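PrgB (PDB 6EVU) promotes cell aggregation, biofilm formation and conjugation in Enterococcus faecalis by binding and compacting DNA, this chain being its adhesin domain. Local coordinates at residues A219-K224 with G274-R279; S27-F32 with K189-A194. One frame throughout, in Å; residues are numbered along the deposited sequence.

Contact 1 of 2, residues A219-K224 with G274-R279; sequences ANNAFK and GLANGR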
loop_
_atom_site.group_PDB
_atom_site.type_symbol
_atom_site.label_atom_id
_atom_site.label_comp_id
_atom_site.label_asym_id
_atom_site.label_seq_id
_atom_site.Cartn_x
_atom_site.Cartn_y
_atom_site.Cartn_z
ATOM N N ALA A 219 10.223 -11.801 -6.392
ATOM C CA ALA A 219 10.766 -13.157 -6.238
ATOM C C ALA A 219 10.493 -13.640 -4.822
ATOM O O ALA A 219 10.539 -12.841 -3.899
ATOM C CB ALA A 219 12.273 -13.161 -6.511
ATOM N N ASN A 220 10.152 -14.928 -4.662
ATOM C CA ASN A 220 9.913 -15.500 -3.327
ATOM C C ASN A 220 8.736 -14.869 -2.573
ATOM O O ASN A 220 8.558 -15.169 -1.376
ATOM C CB ASN A 220 11.165 -15.388 -2.440
ATOM C CG ASN A 220 12.446 -15.718 -3.199
ATOM O OD1 ASN A 220 12.564 -16.769 -3.799
ATOM N ND2 ASN A 220 13.381 -14.777 -3.214
ATOM N N ASN A 221 7.915 -14.033 -3.224
ATOM C CA ASN A 221 6.692 -13.498 -2.616
ATOM C C ASN A 221 5.445 -14.045 -3.309
ATOM O O ASN A 221 5.449 -14.320 -4.506
ATOM C CB ASN A 221 6.614 -11.955 -2.688
ATOM C CG ASN A 221 7.608 -11.231 -1.758
ATOM O OD1 ASN A 221 7.189 -10.525 -0.827
ATOM N ND2 ASN A 221 8.902 -11.379 -2.013
ATOM N N ALA A 222 4.351 -14.176 -2.567
ATOM C CA ALA A 222 3.096 -14.568 -3.205
ATOM C C ALA A 222 1.897 -13.970 -2.478
ATOM O O ALA A 222 1.901 -13.823 -1.247
ATOM C CB ALA A 222 2.951 -16.090 -3.286
ATOM N N PHE A 223 0.857 -13.657 -3.260
ATOM C CA PHE A 223 -0.432 -13.250 -2.721
ATOM C C PHE A 223 -1.272 -14.483 -2.361
ATOM O O PHE A 223 -1.293 -15.484 -3.086
ATOM C CB PHE A 223 -1.171 -12.378 -3.730
ATOM C CG PHE A 223 -2.564 -11.958 -3.292
ATOM C CD1 PHE A 223 -3.650 -12.840 -3.404
ATOM C CD2 PHE A 223 -2.802 -10.690 -2.816
ATOM C CE1 PHE A 223 -4.925 -12.440 -3.026
ATOM C CE2 PHE A 223 -4.071 -10.291 -2.429
ATOM C CZ PHE A 223 -5.138 -11.177 -2.528
ATOM N N LYS A 224 -1.998 -14.396 -1.252
ATOM C CA LYS A 224 -2.890 -15.467 -0.818
ATOM C C LYS A 224 -4.270 -14.899 -0.501
ATOM O O LYS A 224 -4.373 -13.887 0.195
ATOM C CB LYS A 224 -2.303 -16.176 0.412
ATOM C CG LYS A 224 -1.100 -17.060 0.107
ATOM C CD LYS A 224 -1.525 -18.263 -0.754
ATOM C CE LYS A 224 -0.543 -19.402 -0.698
ATOM N NZ LYS A 224 -1.106 -20.582 -1.402
ATOM N N GLY A 274 0.133 -11.390 2.103
ATOM C CA GLY A 274 1.401 -11.583 1.423
ATOM C C GLY A 274 2.290 -12.546 2.195
ATOM O O GLY A 274 2.392 -12.468 3.428
ATOM N N LEU A 275 2.885 -13.489 1.464
ATOM C CA LEU A 275 3.788 -14.496 2.027
ATOM C C LEU A 275 5.129 -14.380 1.319
ATOM O O LEU A 275 5.170 -14.286 0.084
ATOM C CB LEU A 275 3.228 -15.939 1.900
ATOM C CG LEU A 275 2.156 -16.182 2.974
ATOM C CD1 LEU A 275 1.228 -17.364 2.670
ATOM C CD2 LEU A 275 2.804 -16.318 4.329
ATOM N N ALA A 276 6.218 -14.329 2.084
ATOM C CA ALA A 276 7.544 -14.161 1.490
ATOM C C ALA A 276 8.515 -15.187 2.078
ATOM O O ALA A 276 8.805 -15.154 3.278
ATOM C CB ALA A 276 8.086 -12.741 1.690
ATOM N N ASN A 277 9.045 -16.079 1.228
ATOM C CA ASN A 277 10.170 -16.929 1.622
ATOM C C ASN A 277 11.504 -16.244 1.333
ATOM O O ASN A 277 12.462 -16.881 0.920
ATOM C CB ASN A 277 10.091 -18.295 0.920
ATOM C CG ASN A 277 8.802 -19.048 1.233
ATOM O OD1 ASN A 277 8.632 -19.573 2.340
ATOM N ND2 ASN A 277 7.895 -19.118 0.257
ATOM N N GLY A 278 11.554 -14.928 1.473
ATOM C CA GLY A 278 12.716 -14.135 1.108
ATOM C C GLY A 278 12.385 -12.688 1.443
ATOM O O GLY A 278 11.427 -12.425 2.165
ATOM N N ARG A 279 13.191 -11.751 0.921
ATOM C CA ARG A 279 12.929 -10.325 1.077
ATOM C C ARG A 279 11.539 -9.955 0.554
ATOM O O ARG A 279 11.142 -10.365 -0.552
ATOM C CB ARG A 279 14.019 -9.535 0.315
ATOM C CG ARG A 279 14.003 -8.002 0.641
ATOM C CD ARG A 279 15.178 -7.278 -0.054
ATOM N NE ARG A 279 16.488 -7.722 0.436
ATOM C CZ ARG A 279 17.519 -8.056 -0.314
ATOM N NH1 ARG A 279 17.439 -8.054 -1.654
ATOM N NH2 ARG A 279 18.644 -8.417 0.286
HETATM O O HOH W 1 12.769 -11.926 -2.205
#

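Contact 2 of 2, residues S27-F32 with K189-A194; sequences SKNLVF and KDSPFA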
loop_
_atom_site.group_PDB
_atom_site.type_symbol
_atom_site.label_atom_id
_atom_site.label_comp_id
_atom_site.label_asym_id
_atom_site.label_seq_id
_atom_site.Cartn_x
_atom_site.Cartn_y
_atom_site.Cartn_z
ATOM N N SER A 27 1.513 -18.752 10.003
ATOM C CA SER A 27 2.370 -18.468 11.150
ATOM C C SER A 27 2.737 -16.974 11.176
ATOM O O SER A 27 3.137 -16.394 10.158
ATOM C CB SER A 27 3.626 -19.347 11.127
ATOM O OG SER A 27 4.490 -19.032 10.042
ATOM N N LYS A 28 2.563 -16.344 12.343
ATOM C CA LYS A 28 2.937 -14.942 12.514
ATOM C C LYS A 28 4.327 -14.835 13.148
ATOM O O LYS A 28 4.521 -14.313 14.240
ATOM C CB LYS A 28 1.877 -14.199 13.318
ATOM C CG LYS A 28 0.477 -14.848 13.322
ATOM C CD LYS A 28 -0.440 -14.454 12.144
ATOM C CE LYS A 28 -1.925 -14.741 12.461
ATOM N NZ LYS A 28 -2.906 -14.040 11.565
ATOM N N ASN A 29 5.318 -15.293 12.392
ATOM C CA ASN A 29 6.699 -15.267 12.868
ATOM C C ASN A 29 7.266 -13.851 12.866
ATOM O O ASN A 29 8.006 -13.459 13.782
ATOM C CB ASN A 29 7.548 -16.168 11.974
ATOM C CG ASN A 29 6.811 -17.427 11.553
ATOM O OD1 ASN A 29 6.405 -17.590 10.387
ATOM N ND2 ASN A 29 6.625 -18.324 12.515
ATOM N N LEU A 30 6.945 -13.092 11.841
ATOM C CA LEU A 30 7.376 -11.714 11.718
ATOM C C LEU A 30 6.370 -10.824 12.421
ATOM O O LEU A 30 5.164 -10.912 12.148
ATOM C CB LEU A 30 7.457 -11.333 10.239
ATOM C CG LEU A 30 7.774 -9.858 9.990
ATOM C CD1 LEU A 30 9.217 -9.559 10.452
ATOM C CD2 LEU A 30 7.538 -9.479 8.499
ATOM N N VAL A 31 6.852 -9.999 13.343
ATOM C CA VAL A 31 6.035 -9.016 14.048
ATOM C C VAL A 31 6.457 -7.625 13.576
ATOM O O VAL A 31 7.548 -7.149 13.909
ATOM C CB VAL A 31 6.186 -9.153 15.568
ATOM C CG1 VAL A 31 5.247 -8.152 16.330
ATOM C CG2 VAL A 31 5.955 -10.646 16.008
ATOM N N PHE A 32 5.551 -6.950 12.872
ATOM C CA PHE A 32 5.801 -5.601 12.396
ATOM C C PHE A 32 4.444 -4.896 12.438
ATOM O O PHE A 32 3.704 -4.790 11.464
ATOM C CB PHE A 32 6.448 -5.579 11.005
ATOM C CG PHE A 32 7.179 -4.288 10.746
ATOM C CD1 PHE A 32 8.505 -4.190 11.043
ATOM C CD2 PHE A 32 6.527 -3.163 10.288
ATOM C CE1 PHE A 32 9.172 -2.977 10.847
ATOM C CE2 PHE A 32 7.208 -1.958 10.080
ATOM C CZ PHE A 32 8.505 -1.887 10.374
ATOM N N LYS A 189 13.534 -21.300 6.368
ATOM C CA LYS A 189 12.862 -22.106 5.348
ATOM C C LYS A 189 11.386 -22.339 5.657
ATOM O O LYS A 189 10.519 -22.112 4.801
ATOM C CB LYS A 189 13.584 -23.441 5.194
ATOM C CG LYS A 189 12.782 -24.481 4.435
ATOM C CD LYS A 189 13.646 -25.682 4.055
ATOM C CE LYS A 189 12.777 -26.888 3.724
ATOM N NZ LYS A 189 11.718 -26.559 2.720
ATOM N N ASP A 190 11.070 -22.779 6.870
ATOM C CA ASP A 190 9.697 -23.167 7.159
ATOM C C ASP A 190 8.941 -22.110 7.950
ATOM O O ASP A 190 7.874 -22.388 8.488
ATOM C CB ASP A 190 9.667 -24.534 7.858
ATOM C CG ASP A 190 9.992 -25.689 6.886
ATOM O OD1 ASP A 190 9.351 -25.756 5.808
ATOM O OD2 ASP A 190 10.895 -26.512 7.181
ATOM N N SER A 191 9.410 -20.864 7.938
ATOM C CA SER A 191 8.769 -19.800 8.707
ATOM C C SER A 191 8.768 -18.532 7.868
ATOM O O SER A 191 9.422 -17.534 8.205
ATOM C CB SER A 191 9.478 -19.608 10.047
ATOM O OG SER A 191 9.419 -20.830 10.810
ATOM N N PRO A 192 8.022 -18.538 6.754
ATOM C CA PRO A 192 7.969 -17.364 5.882
ATOM C C PRO A 192 7.441 -16.132 6.598
ATOM O O PRO A 192 6.752 -16.212 7.616
ATOM C CB PRO A 192 7.010 -17.798 4.765
ATOM C CG PRO A 192 6.162 -18.890 5.371
ATOM C CD PRO A 192 7.095 -19.603 6.320
ATOM N N PHE A 193 7.826 -14.980 6.062
ATOM C CA PHE A 193 7.226 -13.709 6.463
ATOM C C PHE A 193 5.790 -13.666 5.986
ATOM O O PHE A 193 5.481 -14.087 4.860
ATOM C CB PHE A 193 7.944 -12.532 5.804
ATOM C CG PHE A 193 9.297 -12.242 6.337
ATOM C CD1 PHE A 193 9.734 -12.739 7.561
ATOM C CD2 PHE A 193 10.161 -11.453 5.598
ATOM C CE1 PHE A 193 11.022 -12.399 8.037
ATOM C CE2 PHE A 193 11.420 -11.121 6.086
ATOM C CZ PHE A 193 11.861 -11.584 7.252
ATOM N N ALA A 194 4.915 -13.122 6.816
ATOM C CA ALA A 194 3.547 -12.859 6.405
ATOM C C ALA A 194 3.228 -11.389 6.653
ATOM O O ALA A 194 3.494 -10.847 7.738
ATOM C CB ALA A 194 2.555 -13.783 7.134
HETATM O O HOH W 2 5.198 -14.118 9.573
HETATM O O HOH W 3 3.939 -17.019 7.603
HETATM O O HOH W 4 3.524 -12.064 10.244
#

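Contact 1 of 2, residues A219-K224 with G274-R279
Asn221 and Ala276 face each other as a non-hydrogen-bonded pair where the antiparallel strands 221-224 and 274-276 meet, and the asparagine carries the contact past the strand ends. Its CB lies 3.9 Å from Leu275 O. CG stands anti to the carbonyl carbon (chi1 -71°), which leans the amide over Ala276 toward Arg279. From there Asn221 OD1 rests 3.5 Å from the methyl CB of Ala276 and takes hydrogen bonds from Ser281 N and Tyr195 OH. Asn221 ND2 uses both of its N-H groups: one donates to Arg279 O at 2.9 Å, the other to Ala219 O at 2.9 Å within its own segment. Both acceptors lie within a few degrees of the amide plane, so these bonds fix its rotation. A water bridges the same two carbonyl oxygens and accepts from Asn220 ND2. The strands themselves are joined at the hydrogen-bonded pair Ala222-Leu275 by two backbone bonds, and Asn277 N adds a third, to Asn220 O at 2.8 Å. On the face of Ala222 and Leu275, Lys224 CG presses on Leu275 CD1 at a tight 3.5 Å before the lysine amine runs on to Lys314 O. Strand 272-276 is the middle of a three-stranded antiparallel sheet, with 221-225 along one edge and 193-197 along the other; Phe223 stacks on Phe239.

Contact 2 of 2, residues S27-F32 with K189-A194
Ser191 begins the contact by packing its CB against the side chain of Asn29, while its backbone O takes a hydrogen bond from Tyr121 OH. The CB of Pro192 points away from segment 27-32, and its carbonyl meets water: one water donates to Pro192 O at 2.9 Å and to Ser27 O at 2.7 Å, bridging the two backbones. Phe193 supplies the apolar part. Its CG stands anti to the carbonyl carbon (chi1 -72°), and the ring presents a face to Leu30. Over that face sits Leu30 CD2, 4.2 Å from the Phe193 ring centroid and 24° off the normal, a CH-pi contact displaced toward the ring's rim. Leu30 CB touches CD1 of Phe193 at 3.8 Å, so the stem of the leucine touches the ring as well. With Leu30 CG anti to the backbone N (chi1 174°), both branches come against Phe193. Ala194 closes the segment: its CB packs 4.0 Å from Ser27 O, and a second water lies 2.8 Å from both Ala194 O and Leu30 O. A third water accepts from Leu30 N at 3.0 Å. Strand 30-31 pairs with 119-121 in the large antiparallel sheet, where Leu30 also touches Ile126 of strand 124-137, whereas 193-197 borders 272-276 in the three-stranded one; Tyr121 meets the Phe193 ring edge-to-face between them.

In the fold
From the N terminus, the chain passes helix 4-13 and reaches 27-32, the first half of contact 2. It then runs through most of the large antiparallel sheet and the six-stranded sheet before 189-194 returns to close this long loop of 156 residues. Contact 1 opens afterwards at 219-224 and closes a mostly non-strand excursion of 49 residues at 274-279, so the two lie in series, neither nested nor crossed. They nevertheless touch: Ala276 N probably bonds to Phe193 O, and Asn277 packs on Pro192. Contact 1 pairs two of the three strands of the small sheet, and contact 2 fastens its other edge to the large sheet, all within the glucan-binding protein C family region.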